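Side-chain contacts in Alpha/beta hydrolase (Legionella pneumophila subsp. pneumophila str. Philadelphia 1, PDB 4EZI), which is of unknown function but adopts the alpha/beta-hydrolase fold and may act as a hydrolase, possibly a triacylglycerol lipase: residues Tyr99-Ala104 with Gln353-Val358; Pro116-Leu121 with Gly172-Val177; Ser140-Leu145 with Phe179-Lys184; Met328-Phe333 with Asp338-Lys343. All coordinates share one frame; numbering follows the deposited sequence.

Contact 1 (Tyr99-Ala104 with Gln353-Val358); sequences YIYLAA and QAHPFV
Tyr101 and His355 form a single polar contact between two helices that lie far apart in sequence, helix 99-108 and helix 355-370, near the N-terminal end of the latter. Tyr101 OH and His355 NE2 lie 2.6 Å apart in a short hydrogen bond, and either atom could be the donor. The two rings meet rim to rim, neither over the face of the other, with planes at 48°; the hydroxyl lies near the imidazole plane and NE2 near that of the phenol. The side chains cross at about a right angle. On the His355 side, CG is anti to the backbone N (chi1 -180°), which carries the imidazole off its helix toward the phenol. Ile100 CG2 lies 3.6 Å above the centre of one face of the Tyr101 ring. His355 is near, without touching, the probable nucleophile elbow and catalytic triad, and its ring meets Tyr168, which directly precedes Ser169. Tyr101 in turn stacks with Tyr79 and rests on Met115 of strand 112-116, so the bond joins two helices beside the central sheet.

Contact 2 (Pro116-Leu121 with Gly172-Val177); sequences PDYLGL and GFSTIV
Tyr118, in the loop that leaves strand 112-116, meets Ser174 of helix 170-185, and this buried pair carries the whole contact. Along the helix, Gly172 opens the segment, and its carbonyl receives the backbone N-H of Ile176. Phe173 takes no part; Val177 CG1 lies over one face of its ring, offset toward the rim. At Ser174 the helix reaches the loop. Its OG is anti to the carbonyl carbon (chi1 -59°) and stands 3.0 Å from Tyr118 OH, approaching the ring obliquely. This hydrogen bond is not settled, because Glu170 O, one helical turn back, competes for the same serine proton. Tyr118 OH also bonds His81 O, its stronger partner; if the serine proton does turn to the tyrosine, the two hydroxyls would be linked in a short chain. Thr175 instead turns its OG1 to Gly171 O and Gln80 NE2, tying the helix to strand 74-80. Val177, at the end of the segment, continues the helical bonding through its N-H to Phe173 O. On the loop side, a type II turn runs from Tyr118 to Leu121, its closing bond weak, with Gly120 at positive phi. Glu170 and Gly171 directly follow Ser169, and the Gly-x-Ser-x-Gly sequence there is consistent with the nucleophile elbow of an alpha/beta-hydrolase, where a sharp strand-to-helix turn presents the serine.

Contact 3 (Ser140-Leu145 with Phe179-Lys184); sequences SSIDML and FEMLAK
Ile142 points from helix 134-154 into the angle between Met181 and Leu182 of helix 170-185, meeting each in a different way. Its extended arm, with CG1 beside the backbone N (chi1 -68°) and CD1 trans beyond it, reaches across to helix 170-185. Against Met181, a selenomethionine, the two side chains cross obliquely: CD1 of Ile142 presses on CG of Met181 at 3.6 Å and lies 3.8 Å from its SE. Chi1 (-173°) and chi2 (177°) of Met181 run CB, CG and SE past this methyl, and the bend at chi3 then turns CE away from it. Leu182 lies alongside instead. It and Ile142 slide past each other in opposite directions, with Ile142 CG1 3.8 Å from Leu182 CD2 and Ile142 CG2 4.0 Å from the same methyl. Met181 thus meets the CD1 end, while Leu182 lies along CG1, CG2 and CD1, entirely by apolar packing. The backbones come close here, the CA atoms of Ile142 and Leu182 being 7.4 Å apart. This is helix-to-helix packing within the alpha/beta-hydrolase fold. Met178, a turn earlier on helix 170-185, extends the interface by touching Ser141, Ile142 and Leu145, while Met144 rests helix 134-154 on strands 41-51 and 112-116 of the sheet.

Contact 4 (Met328-Phe333 with Asp338-Lys343); sequences MAYHSF and DFVWIK
Tyr330 lies with one ring face under Ile342, and this is the tight part of the packing between the helix and the edge strand. Ile342 CG2 sits 3.8 Å from the ring centroid and only 11° off the ring normal, a well-centred CH-pi contact. The ring reaches the strand because CG of Tyr330 is anti to the backbone N (chi1 169°). Val340 packs from the other side of the ring plane, at the rim: its CG1 is 3.8 Å from CD1 of Tyr330 and 3.9 Å from CB of Phe333, so one methyl group spans two residues a turn apart on the helix. These contacts belong to a beta-alpha-beta crossover, in which strand 310-314 leads through helix 323-334 into strand 340-344; the segment axes approach to 8.5 Å and run nearly antiparallel, at 166°. Strand 340-344 is one of the two edge strands of the sheet, and Trp341 points away from Tyr330, its side chain resting on Phe369 of helix 355-370. The looser side begins at the hydroxyl end of the tyrosine, which meets the strand through solvent. A water in the ring plane lies 2.7 Å from Tyr330 OH and donates to Val340 O, also at 2.7 Å. The same carbonyl approaches CE1 of Tyr330 near the ring plane, and Arg334 NH1 adds a weak hydrogen bond to it.

Contacts 2 and 3 share helix 170-185 and form one continuous region, their centres about 10 Å apart and joined by packing such as Pro116 CG on Ser141 OG at 3.8 Å. Contact 4 meets contact 2 at one point, where Ile176 CD1 lies 4.0 Å from Phe333 CZ, although their centres are about 22 Å apart. Contact 1 touches none of the others; its centre is about 17 Å from that of contact 2. Contacts 1 and 2 lie near the probable active site, a likely triad of Ser169, Asp318 and His351: Tyr118 touches the elbow residues, and His355 is near them without touching. A bound PEG lies about 8 Å from the Ser174 side chain and about 12 Å from that of His355.

Contact 1 (Tyr99-Ala104 with Gln353-Val358)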
loop_
_atom_site.group_PDB
_atom_site.type_symbol
_atom_site.label_atom_id
_atom_site.label_comp_id
_atom_site.label_asym_id
_atom_site.label_seq_id
_atom_site.Cartn_x
_atom_site.Cartn_y
_atom_site.Cartn_z
ATOM N N TYR A 99 -13.459 1.904 -6.516
ATOM C CA TYR A 99 -13.737 2.144 -7.909
ATOM C C TYR A 99 -12.701 3.066 -8.551
ATOM O O TYR A 99 -12.357 2.886 -9.721
ATOM C CB TYR A 99 -15.116 2.764 -8.112
ATOM C CG TYR A 99 -16.318 1.845 -7.966
ATOM C CD1 TYR A 99 -16.211 0.525 -7.528
ATOM C CD2 TYR A 99 -17.578 2.319 -8.256
ATOM C CE1 TYR A 99 -17.330 -0.271 -7.449
ATOM C CE2 TYR A 99 -18.688 1.531 -8.183
ATOM C CZ TYR A 99 -18.556 0.238 -7.771
ATOM O OH TYR A 99 -19.677 -0.579 -7.717
ATOM N N ILE A 100 -12.246 4.084 -7.826
ATOM C CA ILE A 100 -11.363 5.058 -8.432
ATOM C C ILE A 100 -10.067 4.428 -8.954
ATOM O O ILE A 100 -9.531 4.881 -9.969
ATOM C CB ILE A 100 -11.054 6.223 -7.439
ATOM C CG1 ILE A 100 -10.483 7.418 -8.154
ATOM C CG2 ILE A 100 -10.198 5.766 -6.267
ATOM C CD1 ILE A 100 -11.477 8.103 -9.113
ATOM N N TYR A 101 -9.564 3.405 -8.278
ATOM C CA TYR A 101 -8.328 2.741 -8.696
ATOM C C TYR A 101 -8.532 1.989 -9.991
ATOM O O TYR A 101 -7.731 2.090 -10.916
ATOM C CB TYR A 101 -7.770 1.830 -7.587
ATOM C CG TYR A 101 -7.728 2.553 -6.276
ATOM C CD1 TYR A 101 -6.788 3.524 -6.050
ATOM C CD2 TYR A 101 -8.678 2.326 -5.298
ATOM C CE1 TYR A 101 -6.792 4.308 -4.869
ATOM C CE2 TYR A 101 -8.713 3.079 -4.141
ATOM C CZ TYR A 101 -7.772 4.060 -3.924
ATOM O OH TYR A 101 -7.837 4.799 -2.766
ATOM N N LEU A 102 -9.642 1.271 -10.092
ATOM C CA LEU A 102 -10.001 0.594 -11.336
ATOM C C LEU A 102 -10.233 1.583 -12.484
ATOM O O LEU A 102 -9.752 1.389 -13.600
ATOM C CB LEU A 102 -11.256 -0.252 -11.158
ATOM C CG LEU A 102 -11.157 -1.398 -10.169
ATOM C CD1 LEU A 102 -12.467 -2.163 -10.203
ATOM C CD2 LEU A 102 -9.980 -2.336 -10.496
ATOM N N ALA A 103 -10.942 2.664 -12.180
ATOM C CA ALA A 103 -11.297 3.638 -13.188
ATOM C C ALA A 103 -10.058 4.301 -13.777
ATOM O O ALA A 103 -9.934 4.466 -14.989
ATOM C CB ALA A 103 -12.270 4.653 -12.616
ATOM N N ALA A 104 -9.151 4.715 -12.898
ATOM C CA ALA A 104 -7.966 5.435 -13.339
ATOM C C ALA A 104 -6.981 4.521 -14.070
ATOM O O ALA A 104 -6.523 4.838 -15.158
ATOM C CB ALA A 104 -7.314 6.129 -12.126
ATOM N N GLN A 353 -7.155 14.610 1.406
ATOM C CA GLN A 353 -7.487 15.522 0.328
ATOM C C GLN A 353 -6.554 15.387 -0.885
ATOM O O GLN A 353 -6.971 15.580 -2.031
ATOM C CB GLN A 353 -7.435 16.969 0.819
ATOM C CG GLN A 353 -8.421 17.299 1.931
ATOM C CD GLN A 353 -8.076 18.588 2.671
ATOM O OE1 GLN A 353 -6.908 18.967 2.821
ATOM N NE2 GLN A 353 -9.104 19.266 3.145
ATOM N N ALA A 354 -5.274 15.143 -0.617
ATOM C CA ALA A 354 -4.276 15.052 -1.668
ATOM C C ALA A 354 -4.391 13.784 -2.496
ATOM O O ALA A 354 -3.809 13.708 -3.570
ATOM C CB ALA A 354 -2.871 15.160 -1.078
ATOM N N HIS A 355 -5.090 12.774 -1.981
ATOM C CA HIS A 355 -5.046 11.451 -2.584
ATOM C C HIS A 355 -5.372 11.439 -4.088
ATOM O O HIS A 355 -4.594 10.880 -4.861
ATOM C CB HIS A 355 -5.920 10.517 -1.769
ATOM C CG HIS A 355 -5.962 9.116 -2.275
ATOM N ND1 HIS A 355 -4.834 8.397 -2.601
ATOM C CD2 HIS A 355 -7.011 8.280 -2.460
ATOM C CE1 HIS A 355 -5.183 7.170 -2.949
ATOM N NE2 HIS A 355 -6.500 7.074 -2.877
ATOM N N PRO A 356 -6.487 12.051 -4.531
ATOM C CA PRO A 356 -6.762 11.966 -5.980
ATOM C C PRO A 356 -5.740 12.718 -6.838
ATOM O O PRO A 356 -5.493 12.336 -7.989
ATOM C CB PRO A 356 -8.169 12.549 -6.120
ATOM C CG PRO A 356 -8.389 13.352 -4.890
ATOM C CD PRO A 356 -7.593 12.682 -3.799
ATOM N N PHE A 357 -5.142 13.774 -6.281
ATOM C CA PHE A 357 -4.071 14.490 -6.968
ATOM C C PHE A 357 -2.838 13.604 -7.123
ATOM O O PHE A 357 -2.200 13.575 -8.181
ATOM C CB PHE A 357 -3.703 15.778 -6.217
ATOM C CG PHE A 357 -4.812 16.800 -6.159
ATOM C CD1 PHE A 357 -5.787 16.708 -5.198
ATOM C CD2 PHE A 357 -4.886 17.858 -7.067
ATOM C CE1 PHE A 357 -6.827 17.606 -5.137
ATOM C CE2 PHE A 357 -5.939 18.770 -7.003
ATOM C CZ PHE A 357 -6.902 18.635 -6.047
ATOM N N VAL A 358 -2.494 12.875 -6.070
ATOM C CA VAL A 358 -1.387 11.932 -6.104
ATOM C C VAL A 358 -1.674 10.802 -7.100
ATOM O O VAL A 358 -0.778 10.441 -7.890
ATOM C CB VAL A 358 -1.060 11.409 -4.703
ATOM C CG1 VAL A 358 -0.082 10.237 -4.767
ATOM C CG2 VAL A 358 -0.515 12.552 -3.832
#

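Contact 2 (Pro116-Leu121 with Gly172-Val177)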
loop_
_atom_site.group_PDB
_atom_site.type_symbol
_atom_site.label_atom_id
_atom_site.label_comp_id
_atom_site.label_asym_id
_atom_site.label_seq_id
_atom_site.Cartn_x
_atom_site.Cartn_y
_atom_site.Cartn_z
ATOM N N PRO A 116 -3.450 -6.478 -4.329
ATOM C CA PRO A 116 -3.483 -7.425 -3.206
ATOM C C PRO A 116 -4.359 -6.903 -2.062
ATOM O O PRO A 116 -4.381 -5.700 -1.806
ATOM C CB PRO A 116 -2.030 -7.505 -2.749
ATOM C CG PRO A 116 -1.434 -6.183 -3.179
ATOM C CD PRO A 116 -2.112 -5.868 -4.487
ATOM N N ASP A 117 -4.990 -7.808 -1.319
ATOM C CA ASP A 117 -5.685 -7.412 -0.105
ATOM C C ASP A 117 -4.765 -7.200 1.086
ATOM O O ASP A 117 -5.085 -6.422 1.983
ATOM C CB ASP A 117 -6.758 -8.446 0.296
ATOM C CG ASP A 117 -7.926 -8.522 -0.647
ATOM O OD1 ASP A 117 -8.163 -7.585 -1.440
ATOM O OD2 ASP A 117 -8.655 -9.535 -0.568
ATOM N N TYR A 118 -3.663 -7.939 1.098
ATOM C CA TYR A 118 -2.687 -8.099 2.202
ATOM C C TYR A 118 -3.121 -9.218 3.163
ATOM O O TYR A 118 -4.287 -9.596 3.257
ATOM C CB TYR A 118 -2.441 -6.852 3.042
ATOM C CG TYR A 118 -1.970 -5.616 2.341
ATOM C CD1 TYR A 118 -1.167 -5.648 1.226
ATOM C CD2 TYR A 118 -2.280 -4.381 2.877
ATOM C CE1 TYR A 118 -0.722 -4.474 0.631
ATOM C CE2 TYR A 118 -1.815 -3.217 2.307
ATOM C CZ TYR A 118 -1.035 -3.248 1.169
ATOM O OH TYR A 118 -0.552 -2.074 0.608
ATOM N N LEU A 119 -2.149 -9.749 3.882
ATOM C CA LEU A 119 -2.409 -10.739 4.920
ATOM C C LEU A 119 -3.301 -10.178 6.012
ATOM O O LEU A 119 -3.260 -8.986 6.344
ATOM C CB LEU A 119 -1.095 -11.216 5.525
ATOM C CG LEU A 119 -0.120 -11.895 4.572
ATOM C CD1 LEU A 119 1.081 -12.411 5.376
ATOM C CD2 LEU A 119 -0.768 -13.006 3.765
ATOM N N GLY A 120 -4.117 -11.057 6.589
ATOM C CA GLY A 120 -5.021 -10.694 7.655
ATOM C C GLY A 120 -6.280 -9.979 7.209
ATOM O O GLY A 120 -7.103 -9.608 8.047
ATOM N N LEU A 121 -6.435 -9.783 5.905
ATOM C CA LEU A 121 -7.574 -9.061 5.348
ATOM C C LEU A 121 -8.173 -9.915 4.226
ATOM O O LEU A 121 -7.600 -10.916 3.792
ATOM C CB LEU A 121 -7.169 -7.691 4.833
ATOM C CG LEU A 121 -6.516 -6.780 5.866
ATOM C CD1 LEU A 121 -5.927 -5.546 5.181
ATOM C CD2 LEU A 121 -7.460 -6.364 6.992
ATOM N N GLY A 172 2.165 2.935 -0.057
ATOM C CA GLY A 172 3.403 3.527 -0.564
ATOM C C GLY A 172 4.606 2.796 -0.006
ATOM O O GLY A 172 5.569 2.526 -0.717
ATOM N N PHE A 173 4.551 2.493 1.291
ATOM C CA PHE A 173 5.567 1.654 1.919
ATOM C C PHE A 173 5.602 0.261 1.277
ATOM O O PHE A 173 6.664 -0.234 0.923
ATOM C CB PHE A 173 5.291 1.627 3.424
ATOM C CG PHE A 173 6.239 0.784 4.239
ATOM C CD1 PHE A 173 6.017 -0.558 4.460
ATOM C CD2 PHE A 173 7.339 1.366 4.836
ATOM C CE1 PHE A 173 6.867 -1.307 5.247
ATOM C CE2 PHE A 173 8.180 0.625 5.637
ATOM C CZ PHE A 173 7.970 -0.710 5.826
ATOM N N SER A 174 4.444 -0.359 1.096
ATOM C CA SER A 174 4.404 -1.673 0.452
ATOM C C SER A 174 5.053 -1.632 -0.922
ATOM O O SER A 174 5.744 -2.565 -1.312
ATOM C CB SER A 174 2.959 -2.109 0.284
ATOM O OG SER A 174 2.289 -2.176 1.523
ATOM N N THR A 175 4.789 -0.567 -1.675
ATOM C CA THR A 175 5.331 -0.421 -3.011
ATOM C C THR A 175 6.859 -0.365 -2.989
ATOM O O THR A 175 7.536 -1.034 -3.794
ATOM C CB THR A 175 4.744 0.833 -3.679
ATOM O OG1 THR A 175 3.347 0.659 -3.863
ATOM C CG2 THR A 175 5.383 1.130 -5.033
ATOM N N ILE A 176 7.418 0.422 -2.073
ATOM C CA ILE A 176 8.872 0.531 -1.958
ATOM C C ILE A 176 9.504 -0.810 -1.570
ATOM O O ILE A 176 10.504 -1.219 -2.171
ATOM C CB ILE A 176 9.248 1.627 -0.959
ATOM C CG1 ILE A 176 9.024 3.017 -1.551
ATOM C CG2 ILE A 176 10.702 1.466 -0.440
ATOM C CD1 ILE A 176 10.143 3.415 -2.606
ATOM N N VAL A 177 8.927 -1.515 -0.596
ATOM C CA VAL A 177 9.516 -2.789 -0.168
ATOM C C VAL A 177 9.324 -3.895 -1.220
ATOM O O VAL A 177 10.209 -4.742 -1.415
ATOM C CB VAL A 177 9.083 -3.210 1.264
ATOM C CG1 VAL A 177 9.534 -2.141 2.261
ATOM C CG2 VAL A 177 7.580 -3.506 1.364
#

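Contact 3 (Ser140-Leu145 with Phe179-Lys184)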
loop_
_atom_site.group_PDB
_atom_site.type_symbol
_atom_site.label_atom_id
_atom_site.label_comp_id
_atom_site.label_asym_id
_atom_site.label_seq_id
_atom_site.Cartn_x
_atom_site.Cartn_y
_atom_site.Cartn_z
ATOM N N SER A 140 3.806 -10.713 0.035
ATOM C CA SER A 140 2.415 -10.898 -0.309
ATOM C C SER A 140 2.063 -10.147 -1.600
ATOM O O SER A 140 1.249 -10.633 -2.386
ATOM C CB SER A 140 1.468 -10.505 0.835
ATOM O OG SER A 140 1.497 -9.114 1.086
ATOM N N SER A 141 2.685 -8.996 -1.828
ATOM C CA SER A 141 2.401 -8.223 -3.019
ATOM C C SER A 141 3.066 -8.862 -4.256
ATOM O O SER A 141 2.460 -8.925 -5.330
ATOM C CB SER A 141 2.866 -6.789 -2.810
ATOM O OG SER A 141 2.142 -6.132 -1.791
ATOM N N ILE A 142 4.292 -9.346 -4.107
ATOM C CA ILE A 142 4.961 -10.037 -5.225
ATOM C C ILE A 142 4.218 -11.316 -5.612
ATOM O O ILE A 142 3.991 -11.603 -6.792
ATOM C CB ILE A 142 6.426 -10.326 -4.896
ATOM C CG1 ILE A 142 7.193 -9.010 -4.823
ATOM C CG2 ILE A 142 7.011 -11.302 -5.928
ATOM C CD1 ILE A 142 8.627 -9.138 -4.301
ATOM N N ASP A 143 3.841 -12.091 -4.605
ATOM C CA ASP A 143 3.143 -13.352 -4.881
ATOM C C ASP A 143 1.779 -13.116 -5.543
ATOM O O ASP A 143 1.370 -13.889 -6.403
ATOM C CB ASP A 143 3.034 -14.192 -3.618
ATOM C CG ASP A 143 4.395 -14.733 -3.161
ATOM O OD1 ASP A 143 5.317 -14.821 -4.001
ATOM O OD2 ASP A 143 4.508 -15.100 -1.961
HETATM N N MSE A 144 1.097 -12.043 -5.147
HETATM C CA MSE A 144 -0.142 -11.636 -5.825
HETATM C C MSE A 144 0.112 -11.356 -7.309
HETATM O O MSE A 144 -0.632 -11.789 -8.171
HETATM C CB MSE A 144 -0.720 -10.397 -5.138
HETATM C CG MSE A 144 -1.916 -9.794 -5.853
HETATM SE SE MSE A 144 -3.526 -10.811 -5.606
HETATM C CE MSE A 144 -4.506 -9.980 -7.040
ATOM N N LEU A 145 1.179 -10.634 -7.604
ATOM C CA LEU A 145 1.528 -10.301 -8.974
ATOM C C LEU A 145 1.761 -11.567 -9.781
ATOM O O LEU A 145 1.236 -11.712 -10.899
ATOM C CB LEU A 145 2.750 -9.376 -8.998
ATOM C CG LEU A 145 3.326 -9.079 -10.384
ATOM C CD1 LEU A 145 2.321 -8.362 -11.284
ATOM C CD2 LEU A 145 4.641 -8.293 -10.217
ATOM N N PHE A 179 9.285 -3.230 -4.488
ATOM C CA PHE A 179 10.310 -2.838 -5.473
ATOM C C PHE A 179 11.703 -3.352 -5.075
ATOM O O PHE A 179 12.412 -3.973 -5.877
ATOM C CB PHE A 179 10.275 -1.327 -5.549
ATOM C CG PHE A 179 11.184 -0.678 -6.583
ATOM C CD1 PHE A 179 11.605 -1.296 -7.760
ATOM C CD2 PHE A 179 11.562 0.630 -6.360
ATOM C CE1 PHE A 179 12.380 -0.594 -8.686
ATOM C CE2 PHE A 179 12.304 1.337 -7.292
ATOM C CZ PHE A 179 12.720 0.709 -8.446
ATOM N N GLU A 180 12.072 -3.144 -3.806
ATOM C CA GLU A 180 13.342 -3.593 -3.295
ATOM C C GLU A 180 13.489 -5.098 -3.443
ATOM O O GLU A 180 14.543 -5.594 -3.878
ATOM C CB GLU A 180 13.495 -3.147 -1.828
ATOM C CG GLU A 180 14.798 -3.538 -1.199
ATOM C CD GLU A 180 14.904 -3.111 0.228
ATOM O OE1 GLU A 180 13.864 -3.126 0.924
ATOM O OE2 GLU A 180 16.025 -2.782 0.670
HETATM N N MSE A 181 12.460 -5.835 -3.051
HETATM C CA MSE A 181 12.502 -7.284 -3.079
HETATM C C MSE A 181 12.491 -7.839 -4.494
HETATM O O MSE A 181 13.145 -8.847 -4.758
HETATM C CB MSE A 181 11.367 -7.871 -2.243
HETATM C CG MSE A 181 11.432 -9.382 -2.080
HETATM SE SE MSE A 181 10.040 -10.109 -0.942
HETATM C CE MSE A 181 10.750 -9.584 0.809
ATOM N N LEU A 182 11.759 -7.205 -5.396
ATOM C CA LEU A 182 11.822 -7.601 -6.804
ATOM C C LEU A 182 13.246 -7.462 -7.355
ATOM O O LEU A 182 13.771 -8.372 -7.997
ATOM C CB LEU A 182 10.846 -6.787 -7.654
ATOM C CG LEU A 182 9.365 -7.191 -7.551
ATOM C CD1 LEU A 182 8.521 -6.178 -8.316
ATOM C CD2 LEU A 182 9.133 -8.617 -8.054
ATOM N N ALA A 183 13.881 -6.329 -7.074
ATOM C CA ALA A 183 15.234 -6.084 -7.566
ATOM C C ALA A 183 16.213 -7.104 -6.981
ATOM O O ALA A 183 17.133 -7.559 -7.660
ATOM C CB ALA A 183 15.666 -4.655 -7.249
ATOM N N LYS A 184 16.027 -7.469 -5.722
ATOM C CA LYS A 184 16.932 -8.397 -5.046
ATOM C C LYS A 184 16.684 -9.844 -5.451
ATOM O O LYS A 184 17.641 -10.556 -5.799
ATOM C CB LYS A 184 16.803 -8.253 -3.531
ATOM C CG LYS A 184 17.621 -9.284 -2.729
ATOM C CD LYS A 184 17.350 -9.164 -1.236
ATOM C CE LYS A 184 17.636 -10.493 -0.520
ATOM N NZ LYS A 184 17.176 -10.506 0.914
#

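Contact 4 (Met328-Phe333 with Asp338-Lys343)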
loop_
_atom_site.group_PDB
_atom_site.type_symbol
_atom_site.label_atom_id
_atom_site.label_comp_id
_atom_site.label_asym_id
_atom_site.label_seq_id
_atom_site.Cartn_x
_atom_site.Cartn_y
_atom_site.Cartn_z
HETATM N N MSE A 328 14.132 13.092 2.657
HETATM C CA MSE A 328 15.268 12.266 3.082
HETATM C C MSE A 328 15.441 11.058 2.161
HETATM O O MSE A 328 16.541 10.752 1.693
HETATM C CB MSE A 328 15.033 11.796 4.514
HETATM C CG MSE A 328 16.004 10.743 4.994
HETATM SE SE MSE A 328 15.366 10.021 6.669
HETATM C CE MSE A 328 13.891 8.951 5.962
ATOM N N ALA A 329 14.340 10.362 1.860
ATOM C CA ALA A 329 14.390 9.187 0.985
ATOM C C ALA A 329 14.852 9.584 -0.418
ATOM O O ALA A 329 15.649 8.867 -1.037
ATOM C CB ALA A 329 13.028 8.508 0.924
ATOM N N TYR A 330 14.350 10.708 -0.913
ATOM C CA TYR A 330 14.743 11.211 -2.240
ATOM C C TYR A 330 16.267 11.365 -2.343
ATOM O O TYR A 330 16.907 10.830 -3.263
ATOM C CB TYR A 330 14.075 12.545 -2.504
ATOM C CG TYR A 330 14.632 13.265 -3.719
ATOM C CD1 TYR A 330 14.304 12.855 -5.009
ATOM C CD2 TYR A 330 15.477 14.351 -3.563
ATOM C CE1 TYR A 330 14.820 13.513 -6.131
ATOM C CE2 TYR A 330 16.004 15.009 -4.676
ATOM C CZ TYR A 330 15.682 14.590 -5.953
ATOM O OH TYR A 330 16.199 15.268 -7.060
ATOM N N HIS A 331 16.866 12.050 -1.373
ATOM C CA HIS A 331 18.313 12.243 -1.426
ATOM C C HIS A 331 19.049 10.926 -1.301
ATOM O O HIS A 331 20.081 10.731 -1.937
ATOM C CB HIS A 331 18.776 13.249 -0.384
ATOM C CG HIS A 331 18.272 14.627 -0.651
ATOM N ND1 HIS A 331 18.605 15.325 -1.797
ATOM C CD2 HIS A 331 17.443 15.433 0.052
ATOM C CE1 HIS A 331 18.004 16.499 -1.779
ATOM N NE2 HIS A 331 17.287 16.588 -0.671
ATOM N N SER A 332 18.544 10.017 -0.493
ATOM C CA SER A 332 19.151 8.709 -0.373
ATOM C C SER A 332 19.138 7.925 -1.696
ATOM O O SER A 332 20.159 7.384 -2.117
ATOM C CB SER A 332 18.486 7.931 0.772
ATOM O OG SER A 332 19.100 6.675 0.968
ATOM N N PHE A 333 17.986 7.880 -2.357
ATOM C CA PHE A 333 17.892 7.159 -3.607
ATOM C C PHE A 333 18.726 7.807 -4.723
ATOM O O PHE A 333 19.233 7.122 -5.606
ATOM C CB PHE A 333 16.443 7.072 -4.070
ATOM C CG PHE A 333 15.612 6.037 -3.338
ATOM C CD1 PHE A 333 15.969 4.698 -3.383
ATOM C CD2 PHE A 333 14.460 6.403 -2.643
ATOM C CE1 PHE A 333 15.198 3.731 -2.760
ATOM C CE2 PHE A 333 13.683 5.416 -2.020
ATOM C CZ PHE A 333 14.047 4.087 -2.083
ATOM N N ASP A 338 20.004 8.722 -11.212
ATOM C CA ASP A 338 19.470 10.006 -11.642
ATOM C C ASP A 338 17.978 9.928 -11.991
ATOM O O ASP A 338 17.329 10.948 -12.121
ATOM C CB ASP A 338 20.229 10.529 -12.876
ATOM C CG ASP A 338 21.646 10.993 -12.555
ATOM O OD1 ASP A 338 21.987 11.222 -11.368
ATOM O OD2 ASP A 338 22.429 11.141 -13.529
ATOM N N PHE A 339 17.459 8.723 -12.173
ATOM C CA PHE A 339 16.061 8.546 -12.585
ATOM C C PHE A 339 15.141 8.413 -11.361
ATOM O O PHE A 339 14.440 7.418 -11.153
ATOM C CB PHE A 339 15.943 7.362 -13.535
ATOM C CG PHE A 339 16.863 7.488 -14.730
ATOM C CD1 PHE A 339 16.582 8.399 -15.733
ATOM C CD2 PHE A 339 18.039 6.745 -14.807
ATOM C CE1 PHE A 339 17.449 8.537 -16.849
ATOM C CE2 PHE A 339 18.908 6.879 -15.908
ATOM C CZ PHE A 339 18.607 7.780 -16.916
ATOM N N VAL A 340 15.204 9.466 -10.557
ATOM C CA VAL A 340 14.520 9.577 -9.261
ATOM C C VAL A 340 14.042 11.014 -9.148
ATOM O O VAL A 340 14.840 11.959 -9.354
ATOM C CB VAL A 340 15.472 9.253 -8.074
ATOM C CG1 VAL A 340 14.740 9.433 -6.718
ATOM C CG2 VAL A 340 16.049 7.860 -8.198
ATOM N N TRP A 341 12.759 11.170 -8.848
ATOM C CA TRP A 341 12.142 12.474 -8.710
ATOM C C TRP A 341 11.283 12.513 -7.455
ATOM O O TRP A 341 10.826 11.485 -6.969
ATOM C CB TRP A 341 11.298 12.793 -9.946
ATOM C CG TRP A 341 12.088 12.792 -11.228
ATOM C CD1 TRP A 341 12.758 13.844 -11.773
ATOM C CD2 TRP A 341 12.327 11.674 -12.079
ATOM N NE1 TRP A 341 13.377 13.451 -12.934
ATOM C CE2 TRP A 341 13.121 12.127 -13.156
ATOM C CE3 TRP A 341 11.923 10.341 -12.063
ATOM C CZ2 TRP A 341 13.541 11.289 -14.172
ATOM C CZ3 TRP A 341 12.343 9.509 -13.078
ATOM C CH2 TRP A 341 13.135 9.988 -14.137
ATOM N N ILE A 342 11.048 13.726 -6.980
ATOM C CA ILE A 342 10.163 13.981 -5.854
ATOM C C ILE A 342 9.183 15.080 -6.272
ATOM O O ILE A 342 9.547 16.040 -6.957
ATOM C CB ILE A 342 10.948 14.373 -4.560
ATOM C CG1 ILE A 342 9.986 14.460 -3.379
ATOM C CG2 ILE A 342 11.787 15.669 -4.731
ATOM C CD1 ILE A 342 10.706 14.643 -2.035
ATOM N N LYS A 343 7.917 14.904 -5.890
ATOM C CA LYS A 343 6.866 15.835 -6.240
ATOM C C LYS A 343 5.888 15.999 -5.085
ATOM O O LYS A 343 5.418 15.009 -4.520
ATOM C CB LYS A 343 6.103 15.317 -7.471
ATOM C CG LYS A 343 4.843 16.046 -7.822
ATOM C CD LYS A 343 5.076 17.420 -8.363
ATOM C CE LYS A 343 3.741 18.027 -8.816
ATOM N NZ LYS A 343 3.867 19.455 -9.208
HETATM O O HOH W 1 15.066 14.654 -9.421
#